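Local atomic coordinates of hypothetical protein NE0471 (Nitrosomonas europaea, PDB entry 2AUW), a protein that is of unknown function but carries a DUF2442 domain and may bind DNA. Residues B[37-40]-B[41-45]; B[72-76]-B[77-81]; B[129-132]-B[133-136]. All coordinates share one frame; numbering follows the deposited sequence.

The three contacts follow one another along the chain. Each lies at a helix end or within one helical turn. Contact 1 (37-45) and contact 2 (72-81) both fall inside the DUF2442 range, with centres about 14 Å apart. They touch through the ring of F74: its CZ lies 3.6 Å from I39 CG2 and 3.7 Å from L40 CD2. Contact 3 (129-136) starts the last helix, 132-144. Its centre is about 22 Å from that of contact 2 and about 30 Å from that of contact 1. Contacts 1 and 3 lie on opposite sides of the chain's centre. A formic acid molecule, probably from the crystallisation liquor, lies about 5 Å from the side chain of N78.

Contact 1 (B[37-40]-B[41-45]); sequences GDIL and RKIPD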
loop_
_atom_site.group_PDB
_atom_site.type_symbol
_atom_site.label_atom_id
_atom_site.label_comp_id
_atom_site.label_asym_id
_atom_site.label_seq_id
_atom_site.Cartn_x
_atom_site.Cartn_y
_atom_site.Cartn_z
ATOM N N GLY B 37 -21.239 15.040 22.968
ATOM C CA GLY B 37 -22.204 16.066 23.416
ATOM C C GLY B 37 -21.815 17.473 22.974
ATOM O O GLY B 37 -22.653 18.238 22.493
ATOM N N ASP B 38 -20.541 17.792 23.142
ATOM C CA ASP B 38 -19.990 19.102 22.768
ATOM C C ASP B 38 -20.144 19.389 21.260
ATOM O O ASP B 38 -20.597 20.474 20.866
ATOM C CB ASP B 38 -18.510 19.196 23.197
ATOM C CG ASP B 38 -18.322 19.384 24.712
ATOM O OD1 ASP B 38 -19.287 19.742 25.423
ATOM O OD2 ASP B 38 -17.170 19.205 25.202
ATOM N N ILE B 39 -19.783 18.426 20.407
ATOM C CA ILE B 39 -19.915 18.611 18.962
ATOM C C ILE B 39 -21.375 18.702 18.517
ATOM O O ILE B 39 -21.718 19.571 17.704
ATOM C CB ILE B 39 -19.092 17.577 18.086
ATOM C CG1 ILE B 39 -19.257 17.869 16.593
ATOM C CG2 ILE B 39 -19.589 16.185 18.319
ATOM C CD1 ILE B 39 -18.699 19.197 16.104
ATOM N N LEU B 40 -22.240 17.825 19.042
ATOM C CA LEU B 40 -23.688 17.900 18.735
ATOM C C LEU B 40 -24.258 19.308 19.047
ATOM O O LEU B 40 -24.998 19.878 18.241
ATOM C CB LEU B 40 -24.450 16.846 19.524
ATOM C CG LEU B 40 -24.225 15.369 19.137
ATOM C CD1 LEU B 40 -24.859 14.491 20.226
ATOM C CD2 LEU B 40 -24.792 15.026 17.745
ATOM N N ARG B 41 -23.890 19.858 20.202
ATOM C CA ARG B 41 -24.366 21.188 20.638
ATOM C C ARG B 41 -23.889 22.326 19.731
ATOM O O ARG B 41 -24.497 23.419 19.690
ATOM C CB ARG B 41 -23.871 21.464 22.051
ATOM C CG ARG B 41 -24.610 20.687 23.105
ATOM C CD ARG B 41 -24.233 21.164 24.490
ATOM N NE ARG B 41 -23.005 20.550 24.993
ATOM C CZ ARG B 41 -22.946 19.338 25.551
ATOM N NH1 ARG B 41 -24.045 18.600 25.661
ATOM N NH2 ARG B 41 -21.786 18.861 25.995
ATOM N N LYS B 42 -22.781 22.106 19.030
ATOM C CA LYS B 42 -22.192 23.165 18.224
ATOM C C LYS B 42 -22.643 23.180 16.772
ATOM O O LYS B 42 -22.238 24.056 15.992
ATOM C CB LYS B 42 -20.672 23.124 18.318
ATOM C CG LYS B 42 -20.180 23.646 19.645
ATOM C CD LYS B 42 -18.714 23.915 19.571
ATOM C CE LYS B 42 -18.135 24.145 20.940
ATOM N NZ LYS B 42 -19.171 24.462 21.964
ATOM N N ILE B 43 -23.455 22.198 16.391
ATOM C CA ILE B 43 -23.950 22.151 15.008
ATOM C C ILE B 43 -25.478 22.222 15.029
ATOM O O ILE B 43 -26.127 21.234 15.365
ATOM C CB ILE B 43 -23.470 20.886 14.245
ATOM C CG1 ILE B 43 -21.943 20.813 14.217
ATOM C CG2 ILE B 43 -24.001 20.895 12.801
ATOM C CD1 ILE B 43 -21.424 19.493 13.684
ATOM N N PRO B 44 -26.057 23.404 14.730
ATOM C CA PRO B 44 -27.535 23.531 14.867
ATOM C C PRO B 44 -28.376 22.407 14.208
ATOM O O PRO B 44 -29.393 21.980 14.767
ATOM C CB PRO B 44 -27.829 24.901 14.237
ATOM C CG PRO B 44 -26.558 25.708 14.536
ATOM C CD PRO B 44 -25.427 24.688 14.333
ATOM N N ASP B 45 -27.947 21.938 13.052
ATOM C CA ASP B 45 -28.597 20.836 12.343
ATOM C C ASP B 45 -28.648 19.532 13.159
ATOM O O ASP B 45 -29.514 18.687 12.922
ATOM C CB ASP B 45 -27.864 20.581 11.030
ATOM C CG ASP B 45 -28.275 21.528 9.922
ATOM O OD1 ASP B 45 -29.007 22.520 10.164
ATOM O OD2 ASP B 45 -27.851 21.271 8.779
HETATM O O HOH W 1 -21.007 22.295 23.890
#
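D38 and R41 form a salt bridge one turn apart on a short helix. R41 NH2 donates to D38 OD1 at 2.7 Å. D38 was modelled in two conformers; the bridge belongs to this one and may not hold in the other. The oxygen sits at the edge of the guanidinium, close to its plane. It is met on its anti side, somewhat out of the carboxylate plane, and the two flat groups stand 78° apart. R41 bends at chi3 (-84°), which brings the guanidinium back over the first turn. There G37 O lies 3.2 Å above the guanidinium plane, over its centre. This is contact with a face, not a hydrogen bond. G37 O also accepts a hydrogen bond from R41 N at 3.1 Å.

A water lies at the guanidinium edge. It is held mainly by R41 NE, from which it accepts at 2.9 Å, with only weak links to D38 OD1 and K42 NZ.

Helix 37-42 follows strand 31-35, the last strand of the three-stranded antiparallel sheet. K42 N donates to I39 O, three residues back, at 3.1 Å, while its bond to D38 O is weak. I43 N reaches L40 O through another weak bond.

I39 and I43 run side by side, and their CD1 atoms meet at 3.7 Å. The two torsions of I39 together bring its CD1 alongside I43. I39 also packs on F74. L40 is buried against F74, I49 and L50. At the start of the helix, G37 N is hydrogen-bonded to D35 OD1.

Contact 2 (B[72-76]-B[77-81]); sequences TEFGR and DNVYA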
loop_
_atom_site.group_PDB
_atom_site.type_symbol
_atom_site.label_atom_id
_atom_site.label_comp_id
_atom_site.label_asym_id
_atom_site.label_seq_id
_atom_site.Cartn_x
_atom_site.Cartn_y
_atom_site.Cartn_z
ATOM N N THR B 72 -25.650 9.947 8.392
ATOM C CA THR B 72 -24.185 9.931 8.292
ATOM C C THR B 72 -23.498 11.116 9.029
ATOM O O THR B 72 -22.680 11.833 8.447
ATOM C CB THR B 72 -23.750 9.938 6.803
ATOM O OG1 THR B 72 -24.330 11.077 6.152
ATOM C CG2 THR B 72 -24.207 8.668 6.092
ATOM N N GLU B 73 -23.825 11.313 10.298
ATOM C CA GLU B 73 -23.396 12.534 10.995
ATOM C C GLU B 73 -21.889 12.609 11.231
ATOM O O GLU B 73 -21.277 13.654 10.948
ATOM C CB GLU B 73 -24.154 12.749 12.306
ATOM C CG GLU B 73 -25.615 13.187 12.108
ATOM C CD GLU B 73 -26.566 12.015 11.862
ATOM O OE1 GLU B 73 -27.787 12.239 11.795
ATOM O OE2 GLU B 73 -26.082 10.873 11.738
ATOM N N PHE B 74 -21.288 11.535 11.752
ATOM C CA PHE B 74 -19.831 11.600 12.037
ATOM C C PHE B 74 -19.024 10.502 11.368
ATOM O O PHE B 74 -19.268 9.328 11.642
ATOM C CB PHE B 74 -19.558 11.532 13.528
ATOM C CG PHE B 74 -20.279 12.566 14.335
ATOM C CD1 PHE B 74 -21.011 12.193 15.448
ATOM C CD2 PHE B 74 -20.203 13.910 13.996
ATOM C CE1 PHE B 74 -21.680 13.140 16.218
ATOM C CE2 PHE B 74 -20.874 14.879 14.755
ATOM C CZ PHE B 74 -21.609 14.494 15.870
ATOM N N GLY B 75 -18.036 10.890 10.551
ATOM C CA GLY B 75 -17.112 9.926 9.924
ATOM C C GLY B 75 -16.421 9.061 10.970
ATOM O O GLY B 75 -16.051 9.558 12.046
ATOM N N ARG B 76 -16.266 7.760 10.684
ATOM C CA ARG B 76 -15.659 6.859 11.690
ATOM C C ARG B 76 -14.240 7.312 12.054
ATOM O O ARG B 76 -13.842 7.221 13.208
ATOM C CB ARG B 76 -15.686 5.376 11.251
ATOM C CG ARG B 76 -14.784 5.064 10.086
ATOM C CD ARG B 76 -14.889 3.607 9.755
ATOM N NE ARG B 76 -13.645 3.015 9.243
ATOM C CZ ARG B 76 -13.199 3.136 7.990
ATOM N NH1 ARG B 76 -12.061 2.536 7.621
ATOM N NH2 ARG B 76 -13.873 3.874 7.110
ATOM N N ASP B 77 -13.515 7.882 11.089
ATOM C CA ASP B 77 -12.139 8.301 11.333
ATOM C C ASP B 77 -12.086 9.457 12.339
ATOM O O ASP B 77 -11.202 9.487 13.207
ATOM C CB ASP B 77 -11.389 8.628 10.022
ATOM C CG ASP B 77 -12.096 9.701 9.163
ATOM O OD1 ASP B 77 -13.340 9.708 9.074
ATOM O OD2 ASP B 77 -11.388 10.561 8.602
ATOM N N ASN B 78 -12.985 10.434 12.185
ATOM C CA ASN B 78 -13.059 11.538 13.161
ATOM C C ASN B 78 -13.455 11.007 14.534
ATOM O O ASN B 78 -12.888 11.397 15.535
ATOM C CB ASN B 78 -14.066 12.605 12.705
ATOM C CG ASN B 78 -13.805 13.064 11.285
ATOM O OD1 ASN B 78 -12.680 13.386 10.919
ATOM N ND2 ASN B 78 -14.833 13.021 10.462
ATOM N N VAL B 79 -14.441 10.110 14.578
ATOM C CA VAL B 79 -14.873 9.560 15.890
ATOM C C VAL B 79 -13.730 8.853 16.597
ATOM O O VAL B 79 -13.502 9.049 17.787
ATOM C CB VAL B 79 -16.101 8.635 15.784
ATOM C CG1 VAL B 79 -16.353 7.981 17.159
ATOM C CG2 VAL B 79 -17.327 9.460 15.351
ATOM N N TYR B 80 -12.975 8.052 15.831
ATOM C CA TYR B 80 -11.777 7.403 16.379
ATOM C C TYR B 80 -10.781 8.427 16.967
ATOM O O TYR B 80 -10.317 8.294 18.119
ATOM C CB TYR B 80 -11.144 6.538 15.271
ATOM C CG TYR B 80 -10.069 5.618 15.726
ATOM C CD1 TYR B 80 -10.381 4.319 16.193
ATOM C CD2 TYR B 80 -8.739 6.001 15.667
ATOM C CE1 TYR B 80 -9.384 3.448 16.593
ATOM C CE2 TYR B 80 -7.729 5.139 16.089
ATOM C CZ TYR B 80 -8.069 3.863 16.548
ATOM O OH TYR B 80 -7.044 3.040 16.928
ATOM N N ALA B 81 -10.451 9.454 16.174
ATOM C CA ALA B 81 -9.565 10.542 16.635
ATOM C C ALA B 81 -10.050 11.201 17.938
ATOM O O ALA B 81 -9.235 11.443 18.853
ATOM C CB ALA B 81 -9.415 11.599 15.554
#
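The start of helix 76-86 is built here, with G75 at the N-cap position and the loop that follows strand 67-68 leading in. The first turn is held by two nearly straight backbone bonds. V79 N donates to G75 O at 3.1 Å, with an N-H...O angle of 168°. Y80 N donates to R76 O at 2.9 Å, with an angle of 167°. A81 N continues the series to D77 O.

V79 links this turn to the loop before it. Its CG1 is anti to the backbone N (chi1 173°), which places CG2 beside that N and anti to the carbonyl carbon. There CG2 lies 3.5 Å from G75 O, the same oxygen that takes the V79 N-H. F74 joins in through its CB. One face of its ring has E73 CB above the centre.

Y80 touches the turn with its own CB, 3.5 Å from R76 O. The polar ends of these two residues are held by other parts of the chain: R76 NH1 is hydrogen-bonded to P9 O, and Y80 OH to E30 OE1. Among the aromatic neighbours, W82 meets the F74 ring edge-to-face, and W26 and F7 meet the Y80 ring in the same way. Across the join between loop and helix, the methyl CG2 of V79 rests 3.5 Å from F74 CB.

Contact 3 (B[129-132]-B[133-136]); sequences IIPR and TIWL
I130 and I134 make the tightly packed side of this contact. Their CG2 methyls meet at 3.8 Å, and the two side chains cross at about a right angle. Each CG2 is anti to its backbone N, and each CG1 lies beside that N. In I134 this sends CG1 toward the proline ring while CG2 faces I130. P131 and I134 lie side by side, pointing the same way, with P131 CD 3.9 Å from I134 CG1. The cluster is extended by neighbours. I130 and I134 both rest on F95 of helix 92-101, and both of them, with P131, touch Y123 of helix 117-124.

P131 is the N-cap of helix 132-144, the last helix. Helices 106-113 and 117-124 before it have the look of a helix-turn-helix, consistent with possible DNA binding, and this contact joins the last helix to that pair through Y123. P131 O accepts from two backbone donors. W135 N comes nearly in line with the C=O bond, at 3.3 Å and with an N-H...O angle of 167°. I134 N is at 3.1 Å, but this bond is bent and weak. L136 N reaches R132 O at 3.0 Å, with an angle of 175°.

The solvent side differs in exposure and in how few atoms touch. R132 and L136 are both exposed. R132 runs extended from CG to NE, and its CG lies 3.9 Å from L136 CD1, a methyl that sits oblique to the guanidinium. W135 keeps only its CB near R132 O, and its side chain packs on V90, M94 and R101.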
loop_
_atom_site.group_PDB
_atom_site.type_symbol
_atom_site.label_atom_id
_atom_site.label_comp_id
_atom_site.label_asym_id
_atom_site.label_seq_id
_atom_site.Cartn_x
_atom_site.Cartn_y
_atom_site.Cartn_z
ATOM N N ILE B 129 -0.602 2.997 17.032
ATOM C CA ILE B 129 -0.823 4.118 17.959
ATOM C C ILE B 129 0.435 4.974 18.043
ATOM O O ILE B 129 1.565 4.476 17.967
ATOM C CB ILE B 129 -1.340 3.687 19.365
ATOM C CG1 ILE B 129 -0.209 3.147 20.207
ATOM C CG2 ILE B 129 -2.531 2.743 19.300
ATOM C CD1 ILE B 129 0.336 4.241 21.087
ATOM N N ILE B 130 0.238 6.272 18.175
ATOM C CA ILE B 130 1.338 7.227 18.140
ATOM C C ILE B 130 1.891 7.471 19.555
ATOM O O ILE B 130 1.159 7.986 20.434
ATOM C CB ILE B 130 0.877 8.542 17.486
ATOM C CG1 ILE B 130 0.323 8.271 16.075
ATOM C CG2 ILE B 130 2.038 9.552 17.454
ATOM C CD1 ILE B 130 -0.340 9.491 15.408
ATOM N N PRO B 131 3.163 7.086 19.789
ATOM C CA PRO B 131 3.684 7.305 21.140
ATOM C C PRO B 131 3.834 8.807 21.479
ATOM O O PRO B 131 4.038 9.658 20.585
ATOM C CB PRO B 131 5.044 6.610 21.131
ATOM C CG PRO B 131 5.157 5.844 19.814
ATOM C CD PRO B 131 4.156 6.465 18.887
ATOM N N ARG B 132 3.713 9.117 22.771
ATOM C CA ARG B 132 3.982 10.464 23.292
ATOM C C ARG B 132 5.322 11.016 22.760
ATOM O O ARG B 132 5.386 12.151 22.321
ATOM C CB ARG B 132 3.938 10.421 24.836
ATOM C CG ARG B 132 4.598 11.598 25.571
ATOM C CD ARG B 132 4.554 11.409 27.097
ATOM N NE ARG B 132 5.066 12.619 27.726
ATOM C CZ ARG B 132 4.316 13.595 28.216
ATOM N NH1 ARG B 132 2.983 13.507 28.193
ATOM N NH2 ARG B 132 4.904 14.665 28.743
ATOM N N THR B 133 6.374 10.198 22.772
ATOM C CA THR B 133 7.708 10.623 22.298
ATOM C C THR B 133 7.677 11.184 20.840
ATOM O O THR B 133 8.331 12.183 20.518
ATOM C CB THR B 133 8.706 9.454 22.367
ATOM O OG1 THR B 133 8.534 8.723 23.605
ATOM C CG2 THR B 133 10.107 9.968 22.272
ATOM N N ILE B 134 6.899 10.535 19.975
ATOM C CA ILE B 134 6.799 10.934 18.565
ATOM C C ILE B 134 6.099 12.279 18.458
ATOM O O ILE B 134 6.581 13.177 17.760
ATOM C CB ILE B 134 6.085 9.831 17.708
ATOM C CG1 ILE B 134 7.036 8.638 17.492
ATOM C CG2 ILE B 134 5.579 10.398 16.341
ATOM C CD1 ILE B 134 8.335 9.024 16.746
ATOM N N TRP B 135 4.966 12.437 19.154
ATOM C CA TRP B 135 4.279 13.729 19.131
ATOM C C TRP B 135 5.120 14.893 19.692
ATOM O O TRP B 135 5.151 15.980 19.116
ATOM C CB TRP B 135 2.896 13.648 19.786
ATOM C CG TRP B 135 2.137 14.931 19.633
ATOM C CD1 TRP B 135 1.716 15.767 20.637
ATOM C CD2 TRP B 135 1.768 15.564 18.400
ATOM N NE1 TRP B 135 1.104 16.874 20.097
ATOM C CE2 TRP B 135 1.101 16.766 18.732
ATOM C CE3 TRP B 135 1.910 15.217 17.043
ATOM C CZ2 TRP B 135 0.584 17.628 17.763
ATOM C CZ3 TRP B 135 1.401 16.090 16.072
ATOM C CH2 TRP B 135 0.731 17.277 16.447
ATOM N N LEU B 136 5.829 14.659 20.791
ATOM C CA LEU B 136 6.757 15.663 21.295
ATOM C C LEU B 136 7.811 16.014 20.224
ATOM O O LEU B 136 8.143 17.189 20.038
ATOM C CB LEU B 136 7.413 15.160 22.589
ATOM C CG LEU B 136 6.514 15.052 23.839
ATOM C CD1 LEU B 136 7.312 14.394 24.956
ATOM C CD2 LEU B 136 6.041 16.427 24.297
#